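Local coordinates for protein malate dehydrogenase (Picrophilus torridus, PDB 4BGV) that probably catalyses the reversible NAD-dependent oxidation of malate to oxaloacetate, a step of the tricarboxylic acid cycle, at residues S6-G11 with D77-T82; T155-F160 with E209-T214; H180-V185 with R213-G218; I253-Y258 with V276-G281. All coordinates share one frame; numbering follows the deposited sequence.

Contact 1. Residues S6-G11 with D77-T82; sequences SVIGAG and DVIVVT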
loop_
_atom_site.group_PDB
_atom_site.type_symbol
_atom_site.label_atom_id
_atom_site.label_comp_id
_atom_site.label_asym_id
_atom_site.label_seq_id
_atom_site.Cartn_x
_atom_site.Cartn_y
_atom_site.Cartn_z
ATOM N N SER A 6 6.854 -19.115 -9.752
ATOM C CA SER A 6 6.063 -20.328 -9.811
ATOM C C SER A 6 5.844 -20.810 -8.388
ATOM O O SER A 6 6.777 -20.803 -7.589
ATOM C CB SER A 6 6.775 -21.418 -10.621
ATOM O OG SER A 6 6.793 -21.092 -12.005
ATOM N N VAL A 7 4.613 -21.219 -8.090
ATOM C CA VAL A 7 4.263 -21.814 -6.803
ATOM C C VAL A 7 3.799 -23.254 -7.014
ATOM O O VAL A 7 2.775 -23.506 -7.661
ATOM C CB VAL A 7 3.154 -20.991 -6.109
ATOM C CG1 VAL A 7 2.720 -21.628 -4.805
ATOM C CG2 VAL A 7 3.628 -19.544 -5.882
ATOM N N ILE A 8 4.570 -24.200 -6.485
ATOM C CA ILE A 8 4.238 -25.612 -6.607
ATOM C C ILE A 8 3.407 -26.004 -5.384
ATOM O O ILE A 8 3.883 -25.929 -4.246
ATOM C CB ILE A 8 5.513 -26.468 -6.736
ATOM C CG1 ILE A 8 6.336 -26.034 -7.953
ATOM C CG2 ILE A 8 5.163 -27.958 -6.833
ATOM C CD1 ILE A 8 7.622 -26.856 -8.144
ATOM N N GLY A 9 2.156 -26.381 -5.625
ATOM C CA GLY A 9 1.203 -26.674 -4.562
ATOM C C GLY A 9 0.142 -25.586 -4.532
ATOM O O GLY A 9 0.460 -24.405 -4.370
ATOM N N ALA A 10 -1.116 -25.978 -4.710
ATOM C CA ALA A 10 -2.219 -25.020 -4.728
ATOM C C ALA A 10 -3.197 -25.222 -3.571
ATOM O O ALA A 10 -4.344 -24.795 -3.643
ATOM C CB ALA A 10 -2.947 -25.071 -6.075
ATOM N N GLY A 11 -2.732 -25.859 -2.499
ATOM C CA GLY A 11 -3.515 -25.977 -1.281
ATOM C C GLY A 11 -3.507 -24.650 -0.538
ATOM O O GLY A 11 -3.136 -23.622 -1.102
ATOM N N ASP A 77 11.852 -16.595 -11.897
ATOM C CA ASP A 77 12.944 -16.073 -11.090
ATOM C C ASP A 77 13.009 -16.837 -9.771
ATOM O O ASP A 77 14.095 -17.129 -9.271
ATOM C CB ASP A 77 12.758 -14.580 -10.825
ATOM C CG ASP A 77 13.971 -13.954 -10.163
ATOM O OD1 ASP A 77 15.107 -14.232 -10.606
ATOM O OD2 ASP A 77 13.788 -13.182 -9.200
ATOM N N VAL A 78 11.835 -17.150 -9.217
ATOM C CA VAL A 78 11.718 -17.891 -7.969
ATOM C C VAL A 78 10.670 -18.977 -8.125
ATOM O O VAL A 78 9.638 -18.764 -8.757
ATOM C CB VAL A 78 11.331 -16.967 -6.786
ATOM C CG1 VAL A 78 11.054 -17.780 -5.516
ATOM C CG2 VAL A 78 12.442 -15.941 -6.548
ATOM N N ILE A 79 10.967 -20.155 -7.582
ATOM C CA ILE A 79 9.984 -21.221 -7.448
ATOM C C ILE A 79 9.775 -21.499 -5.959
ATOM O O ILE A 79 10.738 -21.698 -5.217
ATOM C CB ILE A 79 10.483 -22.509 -8.121
ATOM C CG1 ILE A 79 10.715 -22.247 -9.611
ATOM C CG2 ILE A 79 9.493 -23.678 -7.904
ATOM C CD1 ILE A 79 11.343 -23.427 -10.353
ATOM N N VAL A 80 8.520 -21.499 -5.534
ATOM C CA VAL A 80 8.167 -21.753 -4.148
ATOM C C VAL A 80 7.625 -23.180 -4.060
ATOM O O VAL A 80 6.631 -23.514 -4.715
ATOM C CB VAL A 80 7.063 -20.770 -3.678
ATOM C CG1 VAL A 80 6.745 -20.998 -2.209
ATOM C CG2 VAL A 80 7.497 -19.325 -3.918
ATOM N N VAL A 81 8.272 -24.021 -3.260
ATOM C CA VAL A 81 7.849 -25.413 -3.141
ATOM C C VAL A 81 6.980 -25.630 -1.898
ATOM O O VAL A 81 7.480 -25.601 -0.770
ATOM C CB VAL A 81 9.073 -26.361 -3.122
ATOM C CG1 VAL A 81 8.635 -27.836 -3.027
ATOM C CG2 VAL A 81 9.928 -26.142 -4.370
ATOM N N THR A 82 5.681 -25.850 -2.101
ATOM C CA THR A 82 4.770 -26.093 -0.983
ATOM C C THR A 82 4.081 -27.437 -1.140
ATOM O O THR A 82 3.090 -27.706 -0.479
ATOM C CB THR A 82 3.656 -25.029 -0.879
ATOM O OG1 THR A 82 2.670 -25.255 -1.898
ATOM C CG2 THR A 82 4.218 -23.637 -1.042
HETATM O O HOH W 1 0.018 -25.684 -0.965
#
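The carbonyl oxygen of I8 is gripped twice by T82: the amide T82 N donates to I8 O at 2.8 Å, and the hydroxyl T82 OG1 reaches I8 O at 2.7 Å from a position tilted 26° out of the carbonyl plane. A chi1 of 75° sets OG1 between the backbone N and the carbonyl carbon, turned to I8 and G9. Glycine suits position 9 because a beta carbon there would collide with T82 OG1. A water gives a proton to T82 OG1 and is weakly held by the amide of G11, the residue at the N-cap of the following helix. With a valine in place of T82, I8 O would probably keep the amide bond alone and the water would lose this acceptor. Before this point the strands run parallel, with S6 N bonded to V78 O, V80 N to S6 O and I8 N to V80 O. I8, I79 and V81 share one sheet face, where I8 CD1 packs on I79 CG2 at 3.7 Å; V7 and V80 lie on the other. G9 and G11 fit the glycine-rich turn of a Rossmann fold, consistent with NAD binding. The branched side chains of I8, I79 and V81 lie under helix 93-114, V80 meets helix 232-246, and strand 28-33 continues the sheet beyond strand 4-8.

Contact 2. Residues T155-F160 with E209-T214; sequences TRFRTF and EIVKRT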
loop_
_atom_site.group_PDB
_atom_site.type_symbol
_atom_site.label_atom_id
_atom_site.label_comp_id
_atom_site.label_asym_id
_atom_site.label_seq_id
_atom_site.Cartn_x
_atom_site.Cartn_y
_atom_site.Cartn_z
ATOM N N THR A 155 7.708 -14.114 13.253
ATOM C CA THR A 155 6.463 -13.358 13.191
ATOM C C THR A 155 5.544 -13.744 14.339
ATOM O O THR A 155 4.880 -12.907 14.916
ATOM C CB THR A 155 5.714 -13.565 11.872
ATOM O OG1 THR A 155 6.639 -13.931 10.847
ATOM C CG2 THR A 155 5.018 -12.284 11.493
ATOM N N ARG A 156 5.523 -15.036 14.682
ATOM C CA ARG A 156 4.702 -15.480 15.818
ATOM C C ARG A 156 5.239 -14.891 17.126
ATOM O O ARG A 156 4.492 -14.313 17.912
ATOM C CB ARG A 156 4.636 -17.015 15.898
ATOM C CG ARG A 156 3.902 -17.656 14.710
ATOM C CD ARG A 156 3.387 -19.052 15.078
ATOM N NE ARG A 156 2.541 -19.623 14.028
ATOM C CZ ARG A 156 2.876 -20.672 13.278
ATOM N NH1 ARG A 156 4.041 -21.293 13.471
ATOM N NH2 ARG A 156 2.039 -21.105 12.334
ATOM N N PHE A 157 6.546 -15.024 17.330
ATOM C CA PHE A 157 7.226 -14.552 18.546
ATOM C C PHE A 157 6.945 -13.039 18.702
ATOM O O PHE A 157 6.617 -12.560 19.784
ATOM C CB PHE A 157 8.732 -14.849 18.371
ATOM C CG PHE A 157 9.560 -14.821 19.644
ATOM C CD1 PHE A 157 9.061 -14.350 20.843
ATOM C CD2 PHE A 157 10.875 -15.283 19.611
ATOM C CE1 PHE A 157 9.853 -14.327 21.989
ATOM C CE2 PHE A 157 11.682 -15.261 20.768
ATOM C CZ PHE A 157 11.162 -14.794 21.952
ATOM N N ARG A 158 7.047 -12.290 17.611
ATOM C CA ARG A 158 6.776 -10.848 17.657
ATOM C C ARG A 158 5.313 -10.527 18.003
ATOM O O ARG A 158 5.026 -9.570 18.725
ATOM C CB ARG A 158 7.119 -10.187 16.319
ATOM C CG ARG A 158 8.616 -10.121 16.026
ATOM C CD ARG A 158 8.843 -9.687 14.557
ATOM N NE ARG A 158 8.462 -8.296 14.329
ATOM C CZ ARG A 158 8.399 -7.731 13.127
ATOM N NH1 ARG A 158 8.685 -8.456 12.053
ATOM N NH2 ARG A 158 8.047 -6.449 13.001
ATOM N N THR A 159 4.392 -11.304 17.449
ATOM C CA THR A 159 2.972 -11.100 17.747
ATOM C C THR A 159 2.727 -11.241 19.254
ATOM O O THR A 159 2.080 -10.387 19.867
ATOM C CB THR A 159 2.094 -12.115 16.994
ATOM O OG1 THR A 159 2.295 -11.960 15.580
ATOM C CG2 THR A 159 0.617 -11.917 17.334
ATOM N N PHE A 160 3.276 -12.304 19.847
ATOM C CA PHE A 160 3.065 -12.605 21.262
ATOM C C PHE A 160 3.680 -11.525 22.163
ATOM O O PHE A 160 3.067 -11.091 23.162
ATOM C CB PHE A 160 3.642 -13.983 21.621
ATOM C CG PHE A 160 3.128 -15.121 20.756
ATOM C CD1 PHE A 160 1.845 -15.097 20.218
ATOM C CD2 PHE A 160 3.936 -16.225 20.497
ATOM C CE1 PHE A 160 1.376 -16.156 19.425
ATOM C CE2 PHE A 160 3.481 -17.285 19.703
ATOM C CZ PHE A 160 2.196 -17.250 19.166
ATOM N N GLU A 209 7.399 -18.318 28.757
ATOM C CA GLU A 209 6.067 -18.708 28.293
ATOM C C GLU A 209 5.892 -18.398 26.814
ATOM O O GLU A 209 5.341 -19.195 26.051
ATOM C CB GLU A 209 4.984 -17.973 29.090
ATOM C CG GLU A 209 4.894 -18.365 30.552
ATOM C CD GLU A 209 3.836 -17.567 31.305
ATOM O OE1 GLU A 209 3.207 -16.681 30.693
ATOM O OE2 GLU A 209 3.626 -17.825 32.508
ATOM N N ILE A 210 6.362 -17.225 26.421
ATOM C CA ILE A 210 6.225 -16.763 25.049
ATOM C C ILE A 210 7.141 -17.556 24.106
ATOM O O ILE A 210 6.756 -17.884 22.981
ATOM C CB ILE A 210 6.466 -15.250 24.971
ATOM C CG1 ILE A 210 5.294 -14.519 25.643
ATOM C CG2 ILE A 210 6.646 -14.792 23.512
ATOM C CD1 ILE A 210 5.439 -13.000 25.701
ATOM N N VAL A 211 8.337 -17.888 24.589
ATOM C CA VAL A 211 9.247 -18.739 23.840
ATOM C C VAL A 211 8.628 -20.115 23.570
ATOM O O VAL A 211 8.670 -20.620 22.450
ATOM C CB VAL A 211 10.592 -18.851 24.556
ATOM C CG1 VAL A 211 11.429 -19.977 23.971
ATOM C CG2 VAL A 211 11.329 -17.495 24.468
ATOM N N LYS A 212 8.030 -20.716 24.595
ATOM C CA LYS A 212 7.405 -22.019 24.429
ATOM C C LYS A 212 6.212 -21.967 23.461
ATOM O O LYS A 212 6.060 -22.848 22.609
ATOM C CB LYS A 212 7.003 -22.598 25.790
ATOM C CG LYS A 212 6.517 -24.034 25.740
ATOM C CD LYS A 212 6.300 -24.602 27.138
ATOM C CE LYS A 212 7.603 -25.079 27.755
ATOM N NZ LYS A 212 7.350 -25.957 28.935
ATOM N N ARG A 213 5.367 -20.939 23.579
ATOM C CA ARG A 213 4.256 -20.781 22.630
ATOM C C ARG A 213 4.764 -20.665 21.214
ATOM O O ARG A 213 4.138 -21.176 20.289
ATOM C CB ARG A 213 3.390 -19.565 22.960
ATOM C CG ARG A 213 2.094 -19.470 22.150
ATOM C CD ARG A 213 1.286 -18.248 22.560
ATOM N NE ARG A 213 0.061 -18.122 21.772
ATOM C CZ ARG A 213 -0.754 -17.074 21.823
ATOM N NH1 ARG A 213 -0.472 -16.035 22.624
ATOM N NH2 ARG A 213 -1.843 -17.055 21.060
ATOM N N THR A 214 5.905 -19.994 21.039
ATOM C CA THR A 214 6.467 -19.819 19.705
ATOM C C THR A 214 6.935 -21.161 19.174
ATOM O O THR A 214 6.707 -21.486 18.010
ATOM C CB THR A 214 7.629 -18.813 19.731
ATOM O OG1 THR A 214 7.135 -17.551 20.185
ATOM C CG2 THR A 214 8.249 -18.643 18.329
HETATM O O HOH W 2 6.216 -20.669 15.501
#
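R213 lays its whole side chain along F160. Its CB starts near the ring rim, 4.0 Å from F160 CE2, and CG comes closer to that same carbon. With CG anti to the backbone N (chi1 -171°) and the chain extended to NE, CD is carried over the middle of the ring, a CH-pi contact 3.6 Å from the F160 centroid. NE then stands 3.3 Å above F160 CE1, and NH1 passes over CD1. The guanidinium ends flat on the phenyl, the planes 11° apart, while NH2 forms a salt bridge with E220. Arginine suits this place because its flat charged end can stack on a ring and still use its N-H groups at the edge.

The opposite face of the F160 ring carries R156 O. T214 OG1 comes to the ring's edge, 3.5 Å from F160 CD2; it also bonds I210 O at 2.8 Å, so this hydroxyl is satisfied within its own helix and can sit among aromatic carbons. I210 CG2 touches both phenylalanines, 3.6 Å from F157 CE1 and from F160 CB, and V211 CG2 meets F157 CZ.

R156, whose NE pairs with E48 of the second subunit, is linked from NH1 through a water to T214 O. The segments cross at 144°, a roughly antiparallel helix pair in the C-terminal domain of the lactate/malate dehydrogenase family, one of its helices bearing R156, a probable substrate-binding arginine.

Contact 3. Residues H180-V185 with R213-G218; sequences HGDDMV and RTRFGG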
loop_
_atom_site.group_PDB
_atom_site.type_symbol
_atom_site.label_atom_id
_atom_site.label_comp_id
_atom_site.label_asym_id
_atom_site.label_seq_id
_atom_site.Cartn_x
_atom_site.Cartn_y
_atom_site.Cartn_z
ATOM N N HIS A 180 12.105 -25.582 13.911
ATOM C CA HIS A 180 10.868 -25.340 14.661
ATOM C C HIS A 180 10.868 -26.161 15.949
ATOM O O HIS A 180 11.704 -27.030 16.128
ATOM C CB HIS A 180 9.646 -25.775 13.845
ATOM C CG HIS A 180 9.357 -24.913 12.653
ATOM N ND1 HIS A 180 9.673 -23.571 12.602
ATOM C CD2 HIS A 180 8.770 -25.206 11.470
ATOM C CE1 HIS A 180 9.299 -23.078 11.435
ATOM N NE2 HIS A 180 8.753 -24.051 10.728
ATOM N N GLY A 181 9.904 -25.902 16.825
ATOM C CA GLY A 181 9.705 -26.745 17.992
ATOM C C GLY A 181 10.925 -26.740 18.885
ATOM O O GLY A 181 11.477 -25.686 19.185
ATOM N N ASP A 182 11.367 -27.916 19.304
ATOM C CA ASP A 182 12.528 -27.980 20.181
ATOM C C ASP A 182 13.820 -27.679 19.430
ATOM O O ASP A 182 14.866 -27.492 20.049
ATOM C CB ASP A 182 12.608 -29.337 20.882
ATOM C CG ASP A 182 11.413 -29.592 21.797
ATOM O OD1 ASP A 182 11.036 -28.674 22.566
ATOM O OD2 ASP A 182 10.845 -30.706 21.735
ATOM N N ASP A 183 13.757 -27.644 18.102
ATOM C CA ASP A 183 14.937 -27.289 17.309
ATOM C C ASP A 183 15.138 -25.776 17.158
ATOM O O ASP A 183 16.156 -25.336 16.608
ATOM C CB ASP A 183 14.894 -27.938 15.926
ATOM C CG ASP A 183 15.182 -29.438 15.972
ATOM O OD1 ASP A 183 15.779 -29.902 16.963
ATOM O OD2 ASP A 183 14.819 -30.143 15.002
ATOM N N MET A 184 14.154 -24.992 17.602
ATOM C CA MET A 184 14.236 -23.535 17.516
ATOM C C MET A 184 15.194 -23.038 18.582
ATOM O O MET A 184 15.231 -23.575 19.689
ATOM C CB MET A 184 12.862 -22.909 17.758
ATOM C CG MET A 184 12.759 -21.417 17.447
ATOM S SD MET A 184 11.122 -20.793 17.959
ATOM C CE MET A 184 11.404 -20.441 19.693
ATOM N N VAL A 185 15.970 -22.009 18.253
ATOM C CA VAL A 185 16.912 -21.445 19.215
ATOM C C VAL A 185 16.720 -19.933 19.266
ATOM O O VAL A 185 17.181 -19.206 18.384
ATOM C CB VAL A 185 18.379 -21.747 18.847
ATOM C CG1 VAL A 185 19.323 -21.166 19.917
ATOM C CG2 VAL A 185 18.601 -23.251 18.694
ATOM N N ARG A 213 5.367 -20.939 23.579
ATOM C CA ARG A 213 4.256 -20.781 22.630
ATOM C C ARG A 213 4.764 -20.665 21.214
ATOM O O ARG A 213 4.138 -21.176 20.289
ATOM C CB ARG A 213 3.390 -19.565 22.960
ATOM C CG ARG A 213 2.094 -19.470 22.150
ATOM C CD ARG A 213 1.286 -18.248 22.560
ATOM N NE ARG A 213 0.061 -18.122 21.772
ATOM C CZ ARG A 213 -0.754 -17.074 21.823
ATOM N NH1 ARG A 213 -0.472 -16.035 22.624
ATOM N NH2 ARG A 213 -1.843 -17.055 21.060
ATOM N N THR A 214 5.905 -19.994 21.039
ATOM C CA THR A 214 6.467 -19.819 19.705
ATOM C C THR A 214 6.935 -21.161 19.174
ATOM O O THR A 214 6.707 -21.486 18.010
ATOM C CB THR A 214 7.629 -18.813 19.731
ATOM O OG1 THR A 214 7.135 -17.551 20.185
ATOM C CG2 THR A 214 8.249 -18.643 18.329
ATOM N N ARG A 215 7.565 -21.956 20.039
ATOM C CA ARG A 215 8.024 -23.286 19.640
ATOM C C ARG A 215 6.896 -24.134 19.097
ATOM O O ARG A 215 7.080 -24.899 18.142
ATOM C CB ARG A 215 8.601 -24.051 20.826
ATOM C CG ARG A 215 9.943 -23.606 21.277
ATOM C CD ARG A 215 10.442 -24.546 22.354
ATOM N NE ARG A 215 11.586 -23.964 23.038
ATOM C CZ ARG A 215 12.798 -23.902 22.502
ATOM N NH1 ARG A 215 13.001 -24.383 21.283
ATOM N NH2 ARG A 215 13.799 -23.358 23.181
ATOM N N PHE A 216 5.733 -24.027 19.733
ATOM C CA PHE A 216 4.625 -24.894 19.379
ATOM C C PHE A 216 3.513 -24.109 18.711
ATOM O O PHE A 216 2.366 -24.539 18.704
ATOM C CB PHE A 216 4.145 -25.641 20.625
ATOM C CG PHE A 216 5.256 -26.325 21.348
ATOM C CD1 PHE A 216 6.066 -27.229 20.676
ATOM C CD2 PHE A 216 5.523 -26.042 22.679
ATOM C CE1 PHE A 216 7.118 -27.853 21.323
ATOM C CE2 PHE A 216 6.564 -26.663 23.330
ATOM C CZ PHE A 216 7.363 -27.575 22.651
ATOM N N GLY A 217 3.876 -22.957 18.146
ATOM C CA GLY A 217 2.935 -22.068 17.474
ATOM C C GLY A 217 2.159 -22.721 16.344
ATOM O O GLY A 217 0.970 -22.453 16.146
ATOM N N GLY A 218 2.815 -23.591 15.594
ATOM C CA GLY A 218 2.138 -24.285 14.505
ATOM C C GLY A 218 1.111 -25.263 15.046
ATOM O O GLY A 218 0.004 -25.385 14.498
HETATM O O HOH W 3 8.257 -23.385 15.921
HETATM O O HOH W 4 16.201 -23.649 22.654
#
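The turn that follows H180, the probable proton acceptor of the active site, is held to the end of helix 204-215 by R215, which meets G181 and M184. One nitrogen makes both bonds: R215 NH1 donates to G181 O at 2.9 Å, with this acceptor in the guanidinium plane, and to M184 O at 2.9 Å, here 17° out of it. An arginine suits the place because its chain, extended from CG to NE, spans the distance and ends in several N-H groups. G181 O also accepts from M184 N, closing the turn on itself. Cutting R215 back to an alanine is likely to leave M184 O without this donor and the turn less firmly tied to the helix end. G181 has a positive phi that favours glycine, and its bare CA approaches R215 O at 3.2 Å; a water joins G181 N to R215 O as well. M184 SD lies 3.6 Å from T214 CG2, and the bend at chi3 (85°) turns CE to within 3.8 Å of R215 CG. At the outer side D182 OD1 lies 3.8 Å from F216 CZ, with carboxylate and ring planes nearly perpendicular. F216 separates helix 204-215 from helix 217-225. Beyond, H180 ND1 bonds D153 of helix 150-165, M184 packs on V176 of strand 172-178, and V185 lies against helix 295-321.

Contact 4. Residues I253-Y258 with V276-G281; sequences IPCAAY and VPIKIG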
loop_
_atom_site.group_PDB
_atom_site.type_symbol
_atom_site.label_atom_id
_atom_site.label_comp_id
_atom_site.label_asym_id
_atom_site.label_seq_id
_atom_site.Cartn_x
_atom_site.Cartn_y
_atom_site.Cartn_z
ATOM N N ILE A 253 16.936 -12.096 7.343
ATOM C CA ILE A 253 15.943 -12.956 7.991
ATOM C C ILE A 253 16.561 -14.350 8.165
ATOM O O ILE A 253 17.263 -14.840 7.267
ATOM C CB ILE A 253 14.674 -13.087 7.108
ATOM C CG1 ILE A 253 14.040 -11.716 6.840
ATOM C CG2 ILE A 253 13.632 -14.029 7.744
ATOM C CD1 ILE A 253 12.949 -11.776 5.750
ATOM N N PRO A 254 16.317 -14.993 9.316
ATOM C CA PRO A 254 16.804 -16.370 9.467
ATOM C C PRO A 254 16.051 -17.319 8.547
ATOM O O PRO A 254 14.821 -17.345 8.556
ATOM C CB PRO A 254 16.484 -16.712 10.933
ATOM C CG PRO A 254 16.194 -15.407 11.587
ATOM C CD PRO A 254 15.643 -14.505 10.528
ATOM N N CYS A 255 16.793 -18.079 7.750
ATOM C CA CYS A 255 16.202 -19.065 6.842
ATOM C C CYS A 255 17.098 -20.286 6.841
ATOM O O CYS A 255 18.267 -20.196 7.193
ATOM C CB CYS A 255 16.156 -18.525 5.409
ATOM S SG CYS A 255 15.318 -16.939 5.224
ATOM N N ALA A 256 16.565 -21.417 6.401
ATOM C CA ALA A 256 17.400 -22.601 6.237
ATOM C C ALA A 256 18.345 -22.345 5.066
ATOM O O ALA A 256 17.914 -22.038 3.947
ATOM C CB ALA A 256 16.548 -23.827 5.992
ATOM N N ALA A 257 19.639 -22.428 5.325
ATOM C CA ALA A 257 20.611 -22.148 4.276
ATOM C C ALA A 257 21.764 -23.128 4.342
ATOM O O ALA A 257 22.046 -23.694 5.397
ATOM C CB ALA A 257 21.125 -20.710 4.381
ATOM N N TYR A 258 22.442 -23.299 3.210
ATOM C CA TYR A 258 23.529 -24.255 3.090
ATOM C C TYR A 258 24.792 -23.730 3.762
ATOM O O TYR A 258 25.269 -22.652 3.422
ATOM C CB TYR A 258 23.802 -24.491 1.609
ATOM C CG TYR A 258 24.673 -25.677 1.297
ATOM C CD1 TYR A 258 24.241 -26.971 1.572
ATOM C CD2 TYR A 258 25.912 -25.513 0.693
ATOM C CE1 TYR A 258 25.026 -28.069 1.260
ATOM C CE2 TYR A 258 26.691 -26.609 0.363
ATOM C CZ TYR A 258 26.251 -27.877 0.664
ATOM O OH TYR A 258 27.034 -28.962 0.356
ATOM N N VAL A 276 19.811 -20.089 9.777
ATOM C CA VAL A 276 20.790 -19.093 10.218
ATOM C C VAL A 276 20.407 -17.734 9.623
ATOM O O VAL A 276 19.669 -17.680 8.631
ATOM C CB VAL A 276 22.244 -19.477 9.795
ATOM C CG1 VAL A 276 22.691 -20.812 10.431
ATOM C CG2 VAL A 276 22.363 -19.538 8.280
ATOM N N PRO A 277 20.900 -16.629 10.215
ATOM C CA PRO A 277 20.559 -15.322 9.634
ATOM C C PRO A 277 21.226 -15.112 8.286
ATOM O O PRO A 277 22.452 -15.257 8.170
ATOM C CB PRO A 277 21.135 -14.308 10.641
ATOM C CG PRO A 277 21.604 -15.079 11.804
ATOM C CD PRO A 277 21.785 -16.506 11.387
ATOM N N ILE A 278 20.437 -14.779 7.266
ATOM C CA ILE A 278 21.002 -14.571 5.939
ATOM C C ILE A 278 20.542 -13.246 5.322
ATOM O O ILE A 278 19.465 -12.747 5.650
ATOM C CB ILE A 278 20.652 -15.730 4.971
ATOM C CG1 ILE A 278 19.133 -15.886 4.818
ATOM C CG2 ILE A 278 21.331 -17.042 5.412
ATOM C CD1 ILE A 278 18.743 -16.774 3.642
ATOM N N LYS A 279 21.377 -12.675 4.449
ATOM C CA LYS A 279 20.959 -11.563 3.595
ATOM C C LYS A 279 20.394 -12.166 2.306
ATOM O O LYS A 279 21.074 -12.935 1.632
ATOM C CB LYS A 279 22.145 -10.642 3.259
ATOM C CG LYS A 279 21.727 -9.406 2.443
ATOM C CD LYS A 279 22.917 -8.660 1.814
ATOM C CE LYS A 279 23.941 -8.262 2.850
ATOM N NZ LYS A 279 24.964 -7.303 2.299
ATOM N N ILE A 280 19.147 -11.832 1.979
ATOM C CA ILE A 280 18.453 -12.421 0.834
ATOM C C ILE A 280 18.404 -11.433 -0.322
ATOM O O ILE A 280 17.822 -10.357 -0.199
ATOM C CB ILE A 280 17.011 -12.797 1.199
ATOM C CG1 ILE A 280 16.988 -13.697 2.434
ATOM C CG2 ILE A 280 16.318 -13.494 0.005
ATOM C CD1 ILE A 280 15.593 -13.980 2.944
ATOM N N GLY A 281 19.019 -11.789 -1.439
ATOM C CA GLY A 281 19.048 -10.893 -2.583
ATOM C C GLY A 281 18.761 -11.601 -3.886
ATOM O O GLY A 281 18.342 -12.769 -3.883
#
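C255 and I278 meet where strands 251-259 and 272-281, neighbours in an antiparallel sheet of the C-terminal domain, cross at 104°, a strongly twisted pair. The small side chains of C255 and A257 make a shallow hollow, and the larger isoleucines of the other strand fill it. I278 is the main bump: its CD1 presses on C255 CB at 3.6 Å, and its CG2 rests on A257 CB at 3.8 Å. I280 CD1 reaches C255 SG at 3.7 Å beside I278 CD1, so both isoleucine ends meet the sulfur from neighbouring directions. V276 CG2 closes the far end against A257. C255 and A257 suit the place because the branches of I278 lie directly on their CB atoms. P254 and P277 are paired directly across the strands, their rings on the same face of the sheet, as a non-hydrogen-bonded pair, where a missing N-H costs nothing across the strands, and their CA atoms come within 3.9 Å. Behind V276 and I278 stands I288 of strand 284-288; K279, whose CB points away, has its NZ bonded to the backbone carbonyls of L165 and N166 of the third subunit. The bonding is skewed, probably because of the twist: I278 N donates to I253 O at 3.2 Å from 55° above the carbonyl plane, while I278 CG1 lies 3.3 Å from that oxygen.

How the contacts relate
Contacts 2 and 3 are neighbours that share R213 and T214 on helix 204-215, their centres 9 Å apart; R156 NH1 of contact 2 packs against G218 N of contact 3 at 3.4 Å. Together they flank the probable catalytic site, since the side chains of R156 and H180 are about 6 Å apart. Contact 1 belongs to the NAD-binding domain, on the opposite side of the chain's centre, its own centre 27 Å from that of contact 2 and 24 Å from that of contact 3. Contact 4 approaches both regions: its nearest atoms lie about 7 Å from contact 1 and about 8 Å from contacts 2 and 3, with the side chain of P254 about 10 Å from that of H180.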